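Local coordinates for protein putative rubredoxin reductase (Rhodopseudomonas palustris, PDB 3FG2) that probably passes electrons from NADH through FAD to a ferredoxin, as the ferredoxin reductase of the CYP199A2 system, at residues 351-356 against 365-370; 207-212 against 219-224. All blocks are in the same frame, centred on the assembly; numbering follows the deposited sequence.

Interaction 1: 351-356 against 365-370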
# COMPACT_ATOMS: atom_id res chain seq x y z
N SER A 351 9.64 -7.81 21.40
CA SER A 351 8.72 -6.71 21.65
C SER A 351 9.58 -5.50 21.92
O SER A 351 10.21 -5.39 22.98
CB SER A 351 7.82 -6.97 22.84
OG SER A 351 6.95 -5.86 23.04
N PHE A 352 9.64 -4.59 20.95
CA PHE A 352 10.46 -3.40 21.09
C PHE A 352 10.06 -2.41 20.02
O PHE A 352 9.27 -2.71 19.13
CB PHE A 352 11.93 -3.78 20.91
CG PHE A 352 12.28 -4.13 19.49
CD1 PHE A 352 12.65 -3.15 18.58
CD2 PHE A 352 12.16 -5.45 19.04
CE1 PHE A 352 12.90 -3.46 17.26
CE2 PHE A 352 12.41 -5.77 17.71
CZ PHE A 352 12.78 -4.78 16.82
N SER A 353 10.63 -1.22 20.11
CA SER A 353 10.36 -0.17 19.14
C SER A 353 11.65 0.56 18.79
O SER A 353 12.58 0.65 19.61
CB SER A 353 9.34 0.83 19.70
OG SER A 353 8.09 0.22 19.95
N ALA A 354 11.72 1.07 17.57
CA ALA A 354 12.87 1.82 17.15
C ALA A 354 12.41 3.27 17.06
O ALA A 354 11.59 3.62 16.19
CB ALA A 354 13.36 1.33 15.79
N PHE A 355 12.89 4.10 17.98
CA PHE A 355 12.52 5.51 17.96
C PHE A 355 13.51 6.19 17.03
O PHE A 355 14.70 6.26 17.31
CB PHE A 355 12.59 6.10 19.38
CG PHE A 355 11.39 5.77 20.23
CD1 PHE A 355 11.01 4.45 20.42
CD2 PHE A 355 10.65 6.78 20.83
CE1 PHE A 355 9.91 4.13 21.21
CE2 PHE A 355 9.55 6.48 21.62
CZ PHE A 355 9.17 5.15 21.81
N CYS A 356 13.01 6.67 15.91
CA CYS A 356 13.86 7.30 14.93
C CYS A 356 13.87 8.81 15.05
O CYS A 356 12.80 9.44 15.12
CB CYS A 356 13.41 6.90 13.53
SG CYS A 356 13.13 5.14 13.39
N ILE A 365 8.19 6.20 14.76
CA ILE A 365 8.35 5.05 15.64
C ILE A 365 7.94 3.79 14.91
O ILE A 365 6.83 3.70 14.38
CB ILE A 365 7.46 5.13 16.89
CG1 ILE A 365 7.72 6.42 17.66
CG2 ILE A 365 7.76 3.94 17.78
CD1 ILE A 365 6.88 6.53 18.94
N GLU A 366 8.85 2.82 14.89
CA GLU A 366 8.63 1.53 14.25
C GLU A 366 8.54 0.53 15.40
O GLU A 366 9.54 0.22 16.03
CB GLU A 366 9.81 1.20 13.35
CG GLU A 366 10.17 2.30 12.36
CD GLU A 366 11.57 2.11 11.78
OE1 GLU A 366 12.54 2.05 12.58
OE2 GLU A 366 11.71 2.02 10.54
N SER A 367 7.33 0.04 15.66
CA SER A 367 7.09 -0.88 16.76
C SER A 367 6.80 -2.32 16.37
O SER A 367 5.92 -2.58 15.56
CB SER A 367 5.93 -0.37 17.61
OG SER A 367 6.12 0.98 17.98
N VAL A 368 7.55 -3.26 16.94
CA VAL A 368 7.34 -4.68 16.68
C VAL A 368 6.63 -5.28 17.88
O VAL A 368 7.17 -5.30 18.98
CB VAL A 368 8.67 -5.42 16.47
CG1 VAL A 368 8.43 -6.93 16.46
CG2 VAL A 368 9.30 -5.00 15.16
N ASN A 369 5.42 -5.79 17.66
CA ASN A 369 4.61 -6.38 18.73
C ASN A 369 4.62 -5.50 19.98
O ASN A 369 4.84 -5.99 21.09
CB ASN A 369 5.13 -7.77 19.08
CG ASN A 369 5.27 -8.68 17.88
OD1 ASN A 369 4.34 -8.82 17.06
ND2 ASN A 369 6.44 -9.32 17.76
N ARG A 370 4.38 -4.21 19.80
CA ARG A 370 4.39 -3.27 20.92
C ARG A 370 3.41 -2.14 20.64
O ARG A 370 3.82 -1.01 20.38
CB ARG A 370 5.80 -2.71 21.10
CG ARG A 370 6.18 -2.36 22.52
CD ARG A 370 7.63 -1.93 22.58
NE ARG A 370 8.27 -2.31 23.83
CZ ARG A 370 8.20 -1.62 24.96
NH1 ARG A 370 7.51 -0.49 25.01
NH2 ARG A 370 8.82 -2.07 26.04
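Phe352 and Val368 form an antiparallel hydrogen-bonded pair, and the backbone grid of this hairpin is built on it and on its neighbour, Ala354 with Glu366. The N-H of Val368 reaches O of Phe352 over 2.8 Å, and the return bond, from Phe352 N to Val368 O, is longer at 3.2 Å. Between these pairs Ser353 and Ser367 form a non-hydrogen-bonded pair, their CA atoms 4.1 Å apart, where two small serines fit well; their OG atoms lie 2.9 Å apart, a possible hydrogen bond. OG of Ser351, turned anti to its own N (chi1 179°), donates to O of Asn369 from above the carbonyl plane.

Apolar contacts lie on both faces. The Phe352 ring has CB of Val368 over one side, near its rim, and meets Tyr189 of helix 184-196 edge-to-face. On the other face Ile365 sends CD1 over the Phe355 ring, a CH-pi contact 4.1 Å from the centroid, against helix 371-380. The hairpin thus lies between two helices, inside the five-stranded antiparallel sheet of the reductase C-terminal domain.

The charged groups find partners beyond the hairpin. OE1 of Glu366, 3.2 Å from SG of Cys356, is hydrogen-bonded to Thr183. Arg370 runs CD past OG of Ser353, and its NH1 forms a salt bridge with Asp373, which also binds that OG; NE is buried without a partner. One carboxylate thus ties strand to helix start.

Interaction 2: 207-212 against 219-224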
# COMPACT_ATOMS: atom_id res chain seq x y z
N ALA A 207 17.16 -10.30 -10.36
CA ALA A 207 16.82 -11.43 -11.22
C ALA A 207 17.24 -10.97 -12.62
O ALA A 207 16.95 -9.84 -13.02
CB ALA A 207 15.32 -11.69 -11.18
N THR A 208 17.96 -11.82 -13.35
CA THR A 208 18.39 -11.47 -14.70
C THR A 208 17.73 -12.36 -15.73
O THR A 208 17.82 -12.09 -16.93
CB THR A 208 19.92 -11.63 -14.86
OG1 THR A 208 20.29 -12.98 -14.57
CG2 THR A 208 20.66 -10.68 -13.92
N GLU A 209 17.07 -13.42 -15.27
CA GLU A 209 16.40 -14.37 -16.15
C GLU A 209 15.62 -15.40 -15.34
O GLU A 209 16.01 -15.73 -14.21
CB GLU A 209 17.46 -15.08 -17.02
CG GLU A 209 16.99 -16.33 -17.75
CD GLU A 209 18.09 -16.99 -18.58
OE1 GLU A 209 19.18 -17.25 -18.04
OE2 GLU A 209 17.87 -17.26 -19.79
N ILE A 210 14.52 -15.89 -15.89
CA ILE A 210 13.72 -16.91 -15.24
C ILE A 210 14.01 -18.21 -15.99
O ILE A 210 13.58 -18.37 -17.14
CB ILE A 210 12.20 -16.64 -15.34
CG1 ILE A 210 11.85 -15.33 -14.64
CG2 ILE A 210 11.43 -17.84 -14.76
CD1 ILE A 210 12.37 -15.22 -13.22
N ALA A 211 14.73 -19.12 -15.35
CA ALA A 211 15.08 -20.39 -15.97
C ALA A 211 13.84 -21.27 -16.14
O ALA A 211 13.08 -21.50 -15.19
CB ALA A 211 16.13 -21.12 -15.13
N ALA A 212 13.63 -21.75 -17.35
CA ALA A 212 12.49 -22.60 -17.61
C ALA A 212 12.86 -23.81 -18.44
O ALA A 212 13.91 -23.86 -19.09
CB ALA A 212 11.40 -21.81 -18.30
N GLY A 219 13.70 -22.13 -12.10
CA GLY A 219 14.60 -21.38 -11.25
C GLY A 219 14.71 -19.92 -11.62
O GLY A 219 14.21 -19.49 -12.66
N VAL A 220 15.37 -19.15 -10.76
CA VAL A 220 15.57 -17.73 -11.01
C VAL A 220 17.06 -17.44 -11.09
O VAL A 220 17.81 -17.70 -10.14
CB VAL A 220 14.91 -16.86 -9.91
CG1 VAL A 220 15.20 -15.38 -10.16
CG2 VAL A 220 13.41 -17.10 -9.89
N VAL A 221 17.50 -16.91 -12.23
CA VAL A 221 18.91 -16.60 -12.41
C VAL A 221 19.19 -15.21 -11.84
O VAL A 221 18.43 -14.26 -12.07
CB VAL A 221 19.28 -16.63 -13.91
CG1 VAL A 221 20.80 -16.55 -14.06
CG2 VAL A 221 18.75 -17.91 -14.55
N LEU A 222 20.28 -15.09 -11.10
CA LEU A 222 20.64 -13.83 -10.46
C LEU A 222 21.80 -13.11 -11.13
O LEU A 222 22.54 -13.69 -11.94
CB LEU A 222 20.97 -14.07 -8.99
CG LEU A 222 19.89 -14.77 -8.16
CD1 LEU A 222 20.44 -15.13 -6.79
CD2 LEU A 222 18.66 -13.87 -8.04
N SER A 223 21.97 -11.84 -10.77
CA SER A 223 23.04 -11.00 -11.31
C SER A 223 24.44 -11.45 -10.89
O SER A 223 25.43 -10.89 -11.34
CB SER A 223 22.82 -9.54 -10.91
OG SER A 223 22.54 -9.45 -9.53
N ASP A 224 24.53 -12.45 -10.01
CA ASP A 224 25.85 -12.92 -9.63
C ASP A 224 26.18 -14.17 -10.45
O ASP A 224 27.20 -14.82 -10.25
CB ASP A 224 25.94 -13.21 -8.13
CG ASP A 224 24.96 -14.26 -7.67
OD1 ASP A 224 24.95 -14.56 -6.46
OD2 ASP A 224 24.20 -14.79 -8.52
O HOH W 1 22.98 -13.39 -14.57
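Val221 is the residue that both Thr208 and Glu209 face, a classic beta bulge that shifts the register by one. Its O accepts the N-H of Thr208 at 2.8 Å, nearly straight at 170°, while its N donates to O of Glu209 at 2.7 Å. The branched side chain fits between the two residues, CG1 leaning on OG1 of Thr208 and CG2 lying 3.6 Å from OE1 of Glu209. With CG anti to N (chi1 166°) and an extended chain beyond, Glu209 lays its methylenes alongside the valine and carries its carboxylate outward, as suits an exposed glutamate on an edge strand.

A water bridges the strands beyond the bulge, bonded to OG1 of Thr208 and donating to O of Leu222. Nearby the methyl CG2 of Thr208 rests 3.5 Å from CA of Ser223.

Ile210 and Val220 share the opposite face. Val220 spreads its methyls like a fork: CG2 meets CD1 of Ile210 at 4.0 Å, and CG1 touches CB of Ala207 at 3.8 Å, the short alanine accommodating that prong. Toward the turn Gly219 pairs with Ala211 through two weak backbone bonds; glycine suits backbone angles (168°/171°) where a CB would collide with the O of the residue before.

Strand 216-222 is the middle of a three-stranded antiparallel sheet, with 227-229 along its far edge, and Ala207 and Val220 touch Ile148 and Val146 of strand 144-148 in the neighbouring parallel sheet.

In the fold
Both contacts are antiparallel hairpins, but in different parts of the chain: interaction 2 belongs to the pyridine nucleotide-disulphide oxidoreductase part and interaction 1 to the reductase C-terminal domain. Their centres lie 36 Å apart and their nearest atoms about 25 Å, so they do not touch. Both lie away from the residues known to bind FAD; the side chain of Asn369 in interaction 1 is about 14 Å from the flavin cofactor. Interaction 1 is largely buried between helices 184-196 and 371-380, whereas interaction 2 is partly exposed. The former joins central strands of a five-stranded sheet, the latter an edge strand to the middle of a smaller one beside a Rossmann-like parallel sheet.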